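Thiosulfate sulfurtransferase TUM1 (Saccharomyces cerevisiae, PDB 3UTN) accepts persulfide sulfur from the desulfurase NFS1 and passes it to UBA4 for 2-thiolation of the wobble uridine of tRNAs. Local coordinates at residues Tyr91-Pro96 with Cys282-Ser287; Tyr119-Asn124 with Gln150-Lys155; Phe125-Cys130 with Val142-Asn147; Lys248-Ala253 with Gly288-Thr293; Cys270-Ser275 with Ala298-Val303. All blocks are in the same frame, centred on the assembly; numbering follows the deposited sequence.

Contact 1: residues Tyr91-Pro96 with Cys282-Ser287; sequences YPHMFP and CGTGVS
Thr284 meets both Pro92 and His93, and the loop that carries it starts at Cys282, the residue that forms the persulfide intermediate. Thr284 divides its two branches between its neighbours. Its methyl CG2 presses on the proline ring, with CG2 to Pro92 CG at 3.4 Å, a tight fit for two carbons. OG1, set between the backbone N and the carbonyl carbon (chi1 63°), lies near the plane of the imidazole at its edge, 3.2 Å from His93 CD2. A small beta-branched residue suits this place, since it offers a methyl to one ring and an oxygen to the other. Gly285 follows with a positive phi of 99°, a turn that favours glycine. Val286 has two conformers; in the one described, CG1 lies over one face of the His93 ring, a CH-pi contact of 3.7 Å from CG1 to the ring centroid. The loop thus passes into helix 286-297 against segment 91-96 of the first rhodanese domain, while Trp54 meets the same imidazole edge-to-face and Thr311 of helix 309-317 touches Pro92.

Contact 2: residues Tyr119-Asn124 with Gln150-Lys155; sequences YDRVGN and QYREFK
The guanidinium of Arg152, in the conformer described (one of two), meets the backbone oxygen of Arg121 at its edge, almost exactly in its own plane. There NH2 donates to Arg121 O over 2.6 Å, with an N-H...O angle of 154°. At the edge of the other guanidinium lies Arg152 NH1, 3.7 Å from Arg121 NH1, with the two planes 58° apart. Like charges this close would be expected to repel, but Arg121 NH1 has the carbonyl of Pro71 as an acceptor. Arginine suits position 152 because its chain, bent at chi3 (-62°), can send a flat donor from the helix to the loop. The loop itself is drawn together by Asp120, whose OD1 accepts from Gly123 N at 2.6 Å. Gly123 has a positive phi that favours glycine. Beyond Arg152, helix 148-153 ends in a Schellman motif with Lys155 as its C-prime residue, and the 119-124 loop joins strand 115-119 to helix 127-136 in the rhodanese alpha/beta domain, with an Asx motif at Asp120.

Contact 3: residues Phe125-Cys130 with Val142-Asn147; sequences FSSPRC and VYLLNN. With DMS (dimethyl sulfoxide), chain B.
Apolar contact dominates where Leu144 pushes its two methyls against the first turn of helix 127-136. CD1 lies 3.3 Å from Ser127 CB, closer than carbons usually come, and CD2 lies 3.8 Å from Pro128 CG. With CG anti to the backbone N (chi1 177°), the leucine fork straddles these neighbouring helix residues. Proline is well placed in a first turn, where its missing N-H costs no helical bond, and small Ser127 admits the leucine methyl. Strand 115-119, this helix and strand 141-145 form a beta-alpha-beta crossover of the first rhodanese domain, so the leucine joins the parallel sheet to the helix that covers it. Polar contact runs through a water, 2.5 Å from Ser127 OG and donating to Leu145 O at 2.6 Å. Earlier in the strand, at Val142, a dimethyl sulfoxide, probably from the crystallisation liquor, accepts a nearly straight bond from Val142 N to its O at 2.7 Å. The methyl C2 of that molecule sits over one face of the Tyr143 ring, 3.3 Å from CZ.

Contact 4: residues Lys248-Ala253 with Gly288-Thr293; sequences KTYPEA and GVIIKT
Tyr250 drives its phenol against helix 286-297, and the tight part of the contact is gathered round the hydroxyl. Tyr250 OH donates to Ile290 O at 2.6 Å, arriving in the carbonyl plane on a lone pair, and this oxygen in turn lies at the edge of the tyrosine ring. The C=O...O angle of 105° shows an approach from the side of the carbonyl. A tyrosine suits the place because its long flat ring reaches from the loop to the helix and still ends in a donor. On one flank Ile290 CG2 comes 3.4 Å from Tyr250 OH; on the other Thr293 CB lies 3.2 Å from the same oxygen, while its methyl CG2 is 3.6 Å from Tyr250 CZ. The threonine's OG1 (chi1 -61°) turns back along the helix and donates to Val289 O at 2.6 Å. Val289 O also receives Thr293 N, from the opposite face of its plane. The helix belongs to the second rhodanese domain and starts just after the active-site loop; Pro128 of the first domain packs on both Tyr250 and Thr293. The looser end of the loop lies beyond the ring: Glu252 and Ala253 are exposed and do not meet the 288-293 segment, and Pro251 turns instead to helix 255-267.

Contact 5: residues Cys270-Ser275 with Ala298-Val303; sequences CTLDPS and AGVPNV. With DMS (dimethyl sulfoxide), chain E.
Two loops of the second rhodanese domain meet here at one end of its parallel sheet, each leading from a helix into a strand: the loop 270-275 runs toward strand 278-281, and the segment 298-303 leads into strand 303-306. Helix 286-297 is closed by a Schellman motif at Gly299, whose positive phi (81°) favours glycine, and the chain then delivers Val300 to Leu272. The two side chains reach each other tip to tip. Leu272 CD2 touches Val300 CG1 at 3.6 Å, and Leu272 CD1 lies 3.7 Å from Val300 CG2, so both methyls of each branched residue take part. A chi1 of -155° swings the leucine away from its own amide and across to the shorter valine, and Leu295 of the helix packs against both. Outside this apolar pair the contact is thin: Pro274 O stands 4.4 Å from Pro301 CG. An Asx turn shapes the 270-275 loop, its small polar residues suiting an exposed bend. Asp273 OD1 takes two bonds from the same face of the carboxylate plane, from Ser275 N at 2.9 Å and from Ser275 OG at 2.7 Å.

Contacts 2 and 3 lie within the first rhodanese domain, contact 3 nested in the chain loop closed by contact 2, with centres 10 Å apart. Contacts 4 and 5 belong to the second domain, with centres 13 Å apart, their segments alternating along the chain. Contact 1 joins the domains and encloses contacts 2 and 3 in sequence; it shares helix 286-297 with contact 4. Contacts 3 and 4 have centres only 9 Å apart, and Asn146 ND2 bonds to Tyr250 O between them. The two domains, each built on a five-stranded parallel sheet, thus meet through helices 127-136 and 286-297 and nearby loops, including that beginning at catalytic Cys282. Contact 5 has its centre 21 Å from that of contact 1.

Contact 1: residues Tyr91-Pro96 with Cys282-Ser287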
# COMPACT_ATOMS: atom_id res chain seq x y z
N TYR A 91 7.38 -10.54 11.13
CA TYR A 91 6.89 -9.18 10.96
C TYR A 91 5.65 -9.20 10.10
O TYR A 91 5.55 -9.99 9.16
CB TYR A 91 8.00 -8.31 10.37
CG TYR A 91 9.33 -8.64 10.99
CD1 TYR A 91 9.55 -8.43 12.35
CD2 TYR A 91 10.35 -9.24 10.24
CE1 TYR A 91 10.76 -8.76 12.94
CE2 TYR A 91 11.55 -9.58 10.83
CZ TYR A 91 11.75 -9.33 12.18
OH TYR A 91 12.93 -9.66 12.78
N PRO A 92 4.68 -8.35 10.44
CA PRO A 92 3.41 -8.30 9.73
C PRO A 92 3.56 -7.79 8.31
O PRO A 92 4.46 -7.00 8.02
CB PRO A 92 2.58 -7.31 10.56
CG PRO A 92 3.57 -6.51 11.33
CD PRO A 92 4.72 -7.42 11.58
N HIS A 93 2.68 -8.27 7.43
CA HIS A 93 2.51 -7.73 6.09
C HIS A 93 3.78 -7.59 5.34
O HIS A 93 4.00 -6.60 4.64
CB HIS A 93 1.79 -6.40 6.14
CG HIS A 93 0.47 -6.47 6.84
ND1 HIS A 93 -0.51 -7.30 6.44
CD2 HIS A 93 -0.01 -5.79 7.95
CE1 HIS A 93 -1.56 -7.16 7.25
NE2 HIS A 93 -1.26 -6.23 8.17
N MET A 94 4.65 -8.59 5.49
CA MET A 94 5.90 -8.58 4.78
C MET A 94 5.64 -9.02 3.37
O MET A 94 4.84 -9.91 3.12
CB MET A 94 6.92 -9.48 5.46
CG MET A 94 7.40 -8.91 6.79
SD MET A 94 7.84 -7.17 6.65
CE MET A 94 9.34 -7.29 5.67
N PHE A 95 6.33 -8.36 2.46
CA PHE A 95 6.13 -8.60 1.05
C PHE A 95 6.19 -10.08 0.76
O PHE A 95 7.06 -10.78 1.28
CB PHE A 95 7.20 -7.88 0.25
CG PHE A 95 6.80 -7.65 -1.16
CD1 PHE A 95 5.94 -6.61 -1.47
CD2 PHE A 95 7.25 -8.49 -2.16
CE1 PHE A 95 5.55 -6.40 -2.78
CE2 PHE A 95 6.85 -8.29 -3.46
CZ PHE A 95 6.00 -7.25 -3.77
N PRO A 96 5.25 -10.58 -0.06
CA PRO A 96 5.26 -12.01 -0.30
C PRO A 96 6.50 -12.43 -1.07
O PRO A 96 7.10 -11.63 -1.79
CB PRO A 96 4.01 -12.24 -1.15
CG PRO A 96 3.74 -10.92 -1.80
CD PRO A 96 4.13 -9.92 -0.76
N CYS A 282 5.66 2.34 7.87
CA CYS A 282 4.60 2.61 8.81
C CYS A 282 4.82 1.60 9.89
O CYS A 282 5.97 1.34 10.25
CB CYS A 282 3.24 2.43 8.16
SG CYS A 282 3.11 0.90 7.23
N GLY A 283 3.75 1.02 10.39
CA GLY A 283 3.86 0.02 11.43
C GLY A 283 4.23 -1.31 10.83
O GLY A 283 5.06 -2.04 11.38
N THR A 284 3.65 -1.60 9.67
CA THR A 284 3.66 -2.94 9.11
C THR A 284 3.99 -2.96 7.62
O THR A 284 4.18 -4.03 7.05
CB THR A 284 2.29 -3.62 9.32
OG1 THR A 284 1.29 -2.89 8.60
CG2 THR A 284 1.90 -3.64 10.78
N GLY A 285 4.04 -1.79 7.00
CA GLY A 285 4.34 -1.69 5.58
C GLY A 285 3.11 -1.53 4.70
O GLY A 285 3.25 -1.27 3.50
N VAL A 286 1.92 -1.68 5.27
CA VAL A 286 0.69 -1.53 4.48
C VAL A 286 0.35 -0.06 4.24
O VAL A 286 0.24 0.37 3.10
CB VAL A 286 -0.52 -2.31 5.05
CG1 VAL A 286 -0.30 -3.81 4.90
CG2 VAL A 286 -0.80 -1.95 6.51
N SER A 287 0.21 0.71 5.32
CA SER A 287 -0.12 2.12 5.19
C SER A 287 1.06 2.90 4.65
O SER A 287 0.89 3.99 4.09
CB SER A 287 -0.59 2.69 6.52
OG SER A 287 0.48 2.81 7.42

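Contact 2: residues Tyr119-Asn124 with Gln150-Lys155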
# COMPACT_ATOMS: atom_id res chain seq x y z
N TYR A 119 -8.49 -2.34 -5.55
CA TYR A 119 -9.25 -1.45 -4.73
C TYR A 119 -9.39 -2.12 -3.40
O TYR A 119 -9.01 -3.28 -3.23
CB TYR A 119 -10.61 -1.18 -5.36
CG TYR A 119 -11.49 -2.39 -5.51
CD1 TYR A 119 -11.32 -3.28 -6.57
CD2 TYR A 119 -12.50 -2.64 -4.59
CE1 TYR A 119 -12.14 -4.38 -6.70
CE2 TYR A 119 -13.33 -3.73 -4.72
CZ TYR A 119 -13.15 -4.59 -5.78
OH TYR A 119 -13.98 -5.67 -5.89
N ASP A 120 -9.91 -1.38 -2.45
CA ASP A 120 -10.28 -1.98 -1.20
C ASP A 120 -11.51 -1.26 -0.73
O ASP A 120 -11.87 -0.22 -1.28
CB ASP A 120 -9.12 -1.91 -0.20
CG ASP A 120 -8.70 -0.51 0.13
OD1 ASP A 120 -9.53 0.42 0.07
OD2 ASP A 120 -7.53 -0.33 0.50
N ARG A 121 -12.16 -1.80 0.28
CA ARG A 121 -13.41 -1.23 0.74
C ARG A 121 -13.20 -0.09 1.70
O ARG A 121 -14.12 0.65 1.99
CB ARG A 121 -14.27 -2.31 1.39
CG ARG A 121 -14.64 -3.36 0.39
CD ARG A 121 -15.41 -4.49 1.02
NE ARG A 121 -15.67 -5.49 0.00
CZ ARG A 121 -16.61 -5.38 -0.93
NH1 ARG A 121 -17.39 -4.31 -0.97
NH2 ARG A 121 -16.77 -6.34 -1.82
N VAL A 122 -11.97 0.05 2.19
CA VAL A 122 -11.69 1.07 3.18
C VAL A 122 -11.46 2.40 2.49
O VAL A 122 -12.04 3.42 2.88
CB VAL A 122 -10.48 0.69 4.04
CG1 VAL A 122 -10.13 1.81 5.02
CG2 VAL A 122 -10.78 -0.59 4.80
N GLY A 123 -10.65 2.38 1.45
CA GLY A 123 -10.32 3.58 0.72
C GLY A 123 -8.84 3.78 0.76
O GLY A 123 -8.31 4.44 1.65
N ASN A 124 -8.15 3.18 -0.20
CA ASN A 124 -6.71 3.33 -0.31
C ASN A 124 -6.02 3.00 0.98
O ASN A 124 -5.16 3.74 1.46
CB ASN A 124 -6.37 4.73 -0.75
CG ASN A 124 -6.77 4.96 -2.17
OD1 ASN A 124 -6.53 4.11 -3.01
ND2 ASN A 124 -7.38 6.10 -2.44
N GLN A 150 -15.28 5.94 -3.70
CA GLN A 150 -15.86 6.87 -4.65
C GLN A 150 -16.59 6.09 -5.71
O GLN A 150 -17.67 6.47 -6.13
CB GLN A 150 -14.78 7.74 -5.26
CG GLN A 150 -14.27 8.78 -4.28
CD GLN A 150 -15.37 9.72 -3.83
OE1 GLN A 150 -15.45 10.84 -4.30
NE2 GLN A 150 -16.22 9.25 -2.92
N TYR A 151 -15.98 4.98 -6.10
CA TYR A 151 -16.58 4.06 -7.02
C TYR A 151 -17.98 3.70 -6.56
O TYR A 151 -18.93 3.75 -7.35
CB TYR A 151 -15.71 2.81 -7.08
CG TYR A 151 -16.09 1.86 -8.16
CD1 TYR A 151 -15.46 1.91 -9.39
CD2 TYR A 151 -17.08 0.92 -7.95
CE1 TYR A 151 -15.81 1.03 -10.40
CE2 TYR A 151 -17.45 0.04 -8.95
CZ TYR A 151 -16.80 0.10 -10.17
OH TYR A 151 -17.15 -0.77 -11.15
N ARG A 152 -18.11 3.33 -5.29
CA ARG A 152 -19.41 2.97 -4.75
C ARG A 152 -20.28 4.20 -4.57
O ARG A 152 -21.44 4.19 -4.96
CB ARG A 152 -19.25 2.24 -3.43
CG ARG A 152 -18.87 0.78 -3.60
CD ARG A 152 -18.58 0.17 -2.24
NE ARG A 152 -17.45 0.82 -1.59
CZ ARG A 152 -16.84 0.36 -0.50
NH1 ARG A 152 -17.25 -0.77 0.06
NH2 ARG A 152 -15.83 1.03 0.01
N GLU A 153 -19.70 5.26 -4.01
CA GLU A 153 -20.44 6.50 -3.77
C GLU A 153 -21.13 6.96 -5.05
O GLU A 153 -22.29 7.34 -5.03
CB GLU A 153 -19.53 7.60 -3.23
CG GLU A 153 -20.23 8.96 -3.10
CD GLU A 153 -19.82 9.72 -1.86
OE1 GLU A 153 -18.60 9.80 -1.56
OE2 GLU A 153 -20.73 10.25 -1.17
N PHE A 154 -20.40 6.90 -6.15
CA PHE A 154 -20.92 7.37 -7.42
C PHE A 154 -21.50 6.24 -8.25
O PHE A 154 -21.70 6.38 -9.45
CB PHE A 154 -19.87 8.21 -8.14
CG PHE A 154 -19.59 9.50 -7.44
CD1 PHE A 154 -20.39 10.61 -7.66
CD2 PHE A 154 -18.57 9.58 -6.50
CE1 PHE A 154 -20.15 11.80 -6.99
CE2 PHE A 154 -18.33 10.77 -5.82
CZ PHE A 154 -19.12 11.88 -6.07
N LYS A 155 -21.78 5.13 -7.58
CA LYS A 155 -22.59 4.05 -8.13
C LYS A 155 -22.00 3.48 -9.42
O LYS A 155 -22.70 3.16 -10.37
CB LYS A 155 -24.04 4.50 -8.32
CG LYS A 155 -24.74 4.83 -7.00
CD LYS A 155 -26.02 5.62 -7.23
CE LYS A 155 -26.66 6.01 -5.91
NZ LYS A 155 -28.03 6.57 -6.10

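Contact 3: residues Phe125-Cys130 with Val142-Asn147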
# COMPACT_ATOMS: atom_id res chain seq x y z
N PHE A 125 -6.42 1.87 1.53
CA PHE A 125 -5.91 1.44 2.79
C PHE A 125 -4.96 0.29 2.56
O PHE A 125 -3.79 0.40 2.83
CB PHE A 125 -7.07 1.04 3.68
CG PHE A 125 -6.66 0.68 5.07
CD1 PHE A 125 -6.78 -0.62 5.51
CD2 PHE A 125 -6.15 1.65 5.93
CE1 PHE A 125 -6.40 -0.97 6.80
CE2 PHE A 125 -5.77 1.31 7.22
CZ PHE A 125 -5.90 -0.00 7.65
N SER A 126 -5.48 -0.81 2.03
CA SER A 126 -4.66 -1.97 1.73
C SER A 126 -4.47 -2.10 0.24
O SER A 126 -3.58 -2.79 -0.23
CB SER A 126 -5.35 -3.22 2.25
OG SER A 126 -6.69 -3.27 1.79
N SER A 127 -5.35 -1.45 -0.52
CA SER A 127 -5.27 -1.53 -1.96
C SER A 127 -3.94 -0.99 -2.48
O SER A 127 -3.37 -1.60 -3.37
CB SER A 127 -6.46 -0.85 -2.63
OG SER A 127 -6.55 0.50 -2.24
N PRO A 128 -3.43 0.12 -1.92
CA PRO A 128 -2.15 0.58 -2.45
C PRO A 128 -1.09 -0.47 -2.22
O PRO A 128 -0.33 -0.77 -3.13
CB PRO A 128 -1.86 1.83 -1.62
CG PRO A 128 -3.19 2.30 -1.16
CD PRO A 128 -3.92 1.03 -0.86
N ARG A 129 -1.05 -1.03 -1.02
CA ARG A 129 -0.15 -2.12 -0.70
C ARG A 129 -0.28 -3.20 -1.74
O ARG A 129 0.72 -3.71 -2.25
CB ARG A 129 -0.49 -2.70 0.67
CG ARG A 129 0.25 -3.98 0.97
CD ARG A 129 1.67 -3.65 1.36
NE ARG A 129 2.49 -4.84 1.46
CZ ARG A 129 3.67 -4.87 2.05
NH1 ARG A 129 4.15 -3.78 2.62
NH2 ARG A 129 4.36 -6.00 2.09
N CYS A 130 -1.52 -3.56 -2.04
CA CYS A 130 -1.79 -4.60 -3.00
C CYS A 130 -1.38 -4.20 -4.41
O CYS A 130 -0.68 -4.96 -5.09
CB CYS A 130 -3.26 -4.94 -2.98
SG CYS A 130 -3.67 -6.02 -4.35
N VAL A 142 -1.24 -2.66 -13.66
CA VAL A 142 -1.83 -2.61 -12.36
C VAL A 142 -2.33 -1.21 -12.15
O VAL A 142 -1.62 -0.23 -12.35
CB VAL A 142 -0.84 -2.97 -11.25
CG1 VAL A 142 -1.57 -3.02 -9.91
CG2 VAL A 142 -0.18 -4.31 -11.53
N TYR A 143 -3.58 -1.15 -11.75
CA TYR A 143 -4.15 0.11 -11.39
C TYR A 143 -4.59 0.01 -9.98
O TYR A 143 -4.93 -1.06 -9.48
CB TYR A 143 -5.33 0.42 -12.29
CG TYR A 143 -4.90 0.71 -13.70
CD1 TYR A 143 -4.55 2.00 -14.09
CD2 TYR A 143 -4.82 -0.31 -14.64
CE1 TYR A 143 -4.16 2.27 -15.38
CE2 TYR A 143 -4.43 -0.05 -15.93
CZ TYR A 143 -4.10 1.24 -16.30
OH TYR A 143 -3.71 1.50 -17.59
N LEU A 144 -4.54 1.15 -9.33
CA LEU A 144 -5.10 1.26 -8.03
C LEU A 144 -6.32 2.08 -8.26
O LEU A 144 -6.23 3.24 -8.64
CB LEU A 144 -4.14 1.99 -7.11
CG LEU A 144 -4.69 2.20 -5.72
CD1 LEU A 144 -4.99 0.85 -5.11
CD2 LEU A 144 -3.68 2.97 -4.89
N LEU A 145 -7.47 1.45 -8.06
CA LEU A 145 -8.70 2.19 -8.19
C LEU A 145 -8.67 3.24 -7.13
O LEU A 145 -8.39 2.97 -5.96
CB LEU A 145 -9.92 1.30 -8.03
CG LEU A 145 -11.23 2.07 -8.18
CD1 LEU A 145 -11.45 2.50 -9.62
CD2 LEU A 145 -12.36 1.20 -7.70
N ASN A 146 -8.94 4.47 -7.55
CA ASN A 146 -8.94 5.56 -6.63
C ASN A 146 -10.29 6.25 -6.52
O ASN A 146 -10.55 7.22 -7.21
CB ASN A 146 -7.86 6.56 -7.00
CG ASN A 146 -7.71 7.62 -5.96
OD1 ASN A 146 -7.88 7.35 -4.77
ND2 ASN A 146 -7.41 8.84 -6.39
N ASN A 147 -11.16 5.74 -5.67
CA ASN A 147 -10.97 4.48 -4.99
C ASN A 147 -12.33 3.83 -4.98
O ASN A 147 -13.28 4.37 -5.54
CB ASN A 147 -10.44 4.68 -3.57
CG ASN A 147 -11.32 5.59 -2.73
OD1 ASN A 147 -12.45 5.91 -3.10
ND2 ASN A 147 -10.81 6.01 -1.59
S DMS B . 0.49 0.50 -14.56
O DMS B . 0.69 -0.96 -14.47
C1 DMS B . 1.59 1.13 -15.71
C2 DMS B . -0.95 0.78 -15.42
O HOH W 1 -7.93 1.99 -3.63

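Contact 4: residues Lys248-Ala253 with Gly288-Thr293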
# COMPACT_ATOMS: atom_id res chain seq x y z
N LYS A 248 -11.20 9.04 1.26
CA LYS A 248 -9.93 8.31 1.31
C LYS A 248 -9.31 8.15 -0.07
O LYS A 248 -8.45 7.30 -0.28
CB LYS A 248 -10.10 6.94 1.99
CG LYS A 248 -10.73 7.00 3.37
CD LYS A 248 -9.94 7.92 4.28
CE LYS A 248 -10.58 8.02 5.65
NZ LYS A 248 -9.91 9.10 6.43
N THR A 249 -9.76 8.95 -1.03
CA THR A 249 -9.13 8.94 -2.33
C THR A 249 -7.79 9.62 -2.19
O THR A 249 -7.61 10.51 -1.36
CB THR A 249 -9.91 9.71 -3.40
OG1 THR A 249 -10.27 11.00 -2.88
CG2 THR A 249 -11.13 8.95 -3.83
N TYR A 250 -6.86 9.17 -3.01
CA TYR A 250 -5.70 9.97 -3.27
C TYR A 250 -6.20 11.17 -4.01
O TYR A 250 -7.01 11.03 -4.92
CB TYR A 250 -4.74 9.23 -4.15
CG TYR A 250 -4.00 8.17 -3.42
CD1 TYR A 250 -2.99 8.50 -2.53
CD2 TYR A 250 -4.31 6.83 -3.61
CE1 TYR A 250 -2.30 7.52 -1.85
CE2 TYR A 250 -3.62 5.85 -2.95
CZ TYR A 250 -2.63 6.20 -2.07
OH TYR A 250 -1.95 5.22 -1.41
N PRO A 251 -5.72 12.35 -3.62
CA PRO A 251 -6.00 13.54 -4.41
C PRO A 251 -5.49 13.31 -5.81
O PRO A 251 -4.63 12.45 -6.03
CB PRO A 251 -5.16 14.61 -3.72
CG PRO A 251 -5.08 14.16 -2.31
CD PRO A 251 -4.98 12.67 -2.39
N GLU A 252 -6.03 14.06 -6.76
CA GLU A 252 -5.60 13.94 -8.14
C GLU A 252 -4.13 14.27 -8.25
O GLU A 252 -3.61 15.09 -7.50
CB GLU A 252 -6.43 14.85 -9.03
CG GLU A 252 -7.87 14.39 -9.15
CD GLU A 252 -7.98 12.96 -9.64
OE1 GLU A 252 -8.37 12.08 -8.84
OE2 GLU A 252 -7.65 12.71 -10.82
N ALA A 253 -3.45 13.60 -9.17
CA ALA A 253 -2.08 13.93 -9.50
C ALA A 253 -2.01 15.41 -9.82
O ALA A 253 -2.99 16.01 -10.28
CB ALA A 253 -1.61 13.11 -10.69
N GLY A 288 2.26 2.35 4.81
CA GLY A 288 3.45 2.94 4.21
C GLY A 288 3.29 3.06 2.71
O GLY A 288 3.76 4.02 2.10
N VAL A 289 2.64 2.08 2.10
CA VAL A 289 2.43 2.12 0.66
C VAL A 289 1.39 3.17 0.31
O VAL A 289 1.43 3.74 -0.77
CB VAL A 289 2.02 0.77 0.09
CG1 VAL A 289 1.82 0.89 -1.41
CG2 VAL A 289 3.09 -0.26 0.39
N ILE A 290 0.47 3.43 1.23
CA ILE A 290 -0.51 4.46 1.02
C ILE A 290 0.22 5.77 0.76
O ILE A 290 -0.03 6.44 -0.23
CB ILE A 290 -1.46 4.63 2.21
CG1 ILE A 290 -2.20 3.31 2.48
CG2 ILE A 290 -2.43 5.78 1.94
CD1 ILE A 290 -2.99 3.32 3.77
N ILE A 291 1.15 6.10 1.65
CA ILE A 291 1.87 7.36 1.49
C ILE A 291 2.88 7.28 0.38
O ILE A 291 3.08 8.24 -0.34
CB ILE A 291 2.50 7.88 2.79
CG1 ILE A 291 3.58 6.93 3.33
CG2 ILE A 291 1.41 8.12 3.81
CD1 ILE A 291 4.47 7.58 4.37
N LYS A 292 3.50 6.11 0.24
CA LYS A 292 4.43 5.89 -0.83
C LYS A 292 3.73 6.21 -2.15
O LYS A 292 4.27 6.91 -3.00
CB LYS A 292 4.89 4.44 -0.81
CG LYS A 292 5.73 4.03 -1.99
CD LYS A 292 6.14 2.59 -1.84
CE LYS A 292 7.18 2.24 -2.88
NZ LYS A 292 6.61 2.39 -4.25
N THR A 293 2.52 5.69 -2.29
CA THR A 293 1.73 5.87 -3.48
C THR A 293 1.35 7.32 -3.66
O THR A 293 1.43 7.85 -4.77
CB THR A 293 0.48 4.98 -3.42
OG1 THR A 293 0.90 3.62 -3.35
CG2 THR A 293 -0.39 5.18 -4.64

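Contact 5: residues Cys270-Ser275 with Ala298-Val303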
# COMPACT_ATOMS: atom_id res chain seq x y z
N CYS A 270 7.11 18.37 8.18
CA CYS A 270 7.95 17.44 7.47
C CYS A 270 8.61 18.11 6.30
O CYS A 270 8.10 19.08 5.75
CB CYS A 270 7.13 16.27 6.96
SG CYS A 270 6.57 15.21 8.29
N THR A 271 9.76 17.57 5.94
CA THR A 271 10.45 17.99 4.75
C THR A 271 10.38 16.85 3.77
O THR A 271 10.52 15.67 4.12
CB THR A 271 11.93 18.31 5.05
OG1 THR A 271 12.57 17.16 5.60
CG2 THR A 271 12.04 19.47 6.03
N LEU A 272 10.11 17.20 2.52
CA LEU A 272 10.30 16.27 1.45
C LEU A 272 11.27 16.94 0.50
O LEU A 272 10.91 17.85 -0.24
CB LEU A 272 8.98 15.93 0.76
CG LEU A 272 9.01 14.57 0.08
CD1 LEU A 272 7.59 14.04 -0.04
CD2 LEU A 272 9.69 14.64 -1.28
N ASP A 273 12.51 16.49 0.57
CA ASP A 273 13.56 17.02 -0.26
C ASP A 273 13.44 16.34 -1.62
O ASP A 273 13.58 15.12 -1.71
CB ASP A 273 14.91 16.74 0.38
CG ASP A 273 16.05 17.49 -0.28
OD1 ASP A 273 15.96 17.77 -1.50
OD2 ASP A 273 17.04 17.78 0.42
N PRO A 274 13.16 17.13 -2.67
CA PRO A 274 13.02 16.57 -4.02
C PRO A 274 14.31 15.93 -4.53
O PRO A 274 14.26 15.16 -5.48
CB PRO A 274 12.65 17.79 -4.87
CG PRO A 274 13.13 18.97 -4.10
CD PRO A 274 12.94 18.59 -2.66
N SER A 275 15.44 16.25 -3.91
CA SER A 275 16.73 15.70 -4.32
C SER A 275 17.02 14.36 -3.64
O SER A 275 17.92 13.64 -4.06
CB SER A 275 17.86 16.70 -4.04
OG SER A 275 18.17 16.74 -2.65
N ALA A 298 2.40 12.28 -6.23
CA ALA A 298 2.88 13.65 -6.18
C ALA A 298 4.14 13.84 -7.01
O ALA A 298 4.68 14.94 -7.09
CB ALA A 298 3.13 14.06 -4.74
N GLY A 299 4.59 12.76 -7.64
CA GLY A 299 5.77 12.80 -8.48
C GLY A 299 7.05 12.73 -7.68
O GLY A 299 8.12 13.00 -8.20
N VAL A 300 6.94 12.38 -6.40
CA VAL A 300 8.12 12.13 -5.59
C VAL A 300 8.79 10.88 -6.16
O VAL A 300 8.17 9.82 -6.23
CB VAL A 300 7.79 11.96 -4.10
CG1 VAL A 300 9.06 11.70 -3.30
CG2 VAL A 300 7.06 13.18 -3.57
N PRO A 301 10.04 11.01 -6.60
CA PRO A 301 10.70 9.87 -7.22
C PRO A 301 11.34 8.96 -6.20
O PRO A 301 11.54 9.36 -5.06
CB PRO A 301 11.77 10.52 -8.09
CG PRO A 301 12.07 11.82 -7.43
CD PRO A 301 10.88 12.22 -6.61
N ASN A 302 11.64 7.74 -6.64
CA ASN A 302 12.46 6.81 -5.88
C ASN A 302 11.96 6.71 -4.46
O ASN A 302 12.69 6.92 -3.49
CB ASN A 302 13.92 7.23 -5.93
CG ASN A 302 14.42 7.38 -7.34
OD1 ASN A 302 14.23 6.48 -8.16
ND2 ASN A 302 15.02 8.51 -7.64
N VAL A 303 10.67 6.41 -4.36
CA VAL A 303 10.06 6.18 -3.09
C VAL A 303 10.11 4.68 -2.92
O VAL A 303 9.69 3.93 -3.79
CB VAL A 303 8.62 6.66 -3.05
CG1 VAL A 303 8.08 6.57 -1.63
CG2 VAL A 303 8.54 8.09 -3.55
S DMS E . 16.24 11.24 -5.59
O DMS E . 15.62 9.92 -5.81
C1 DMS E . 17.30 11.57 -6.88
C2 DMS E . 15.05 12.43 -5.84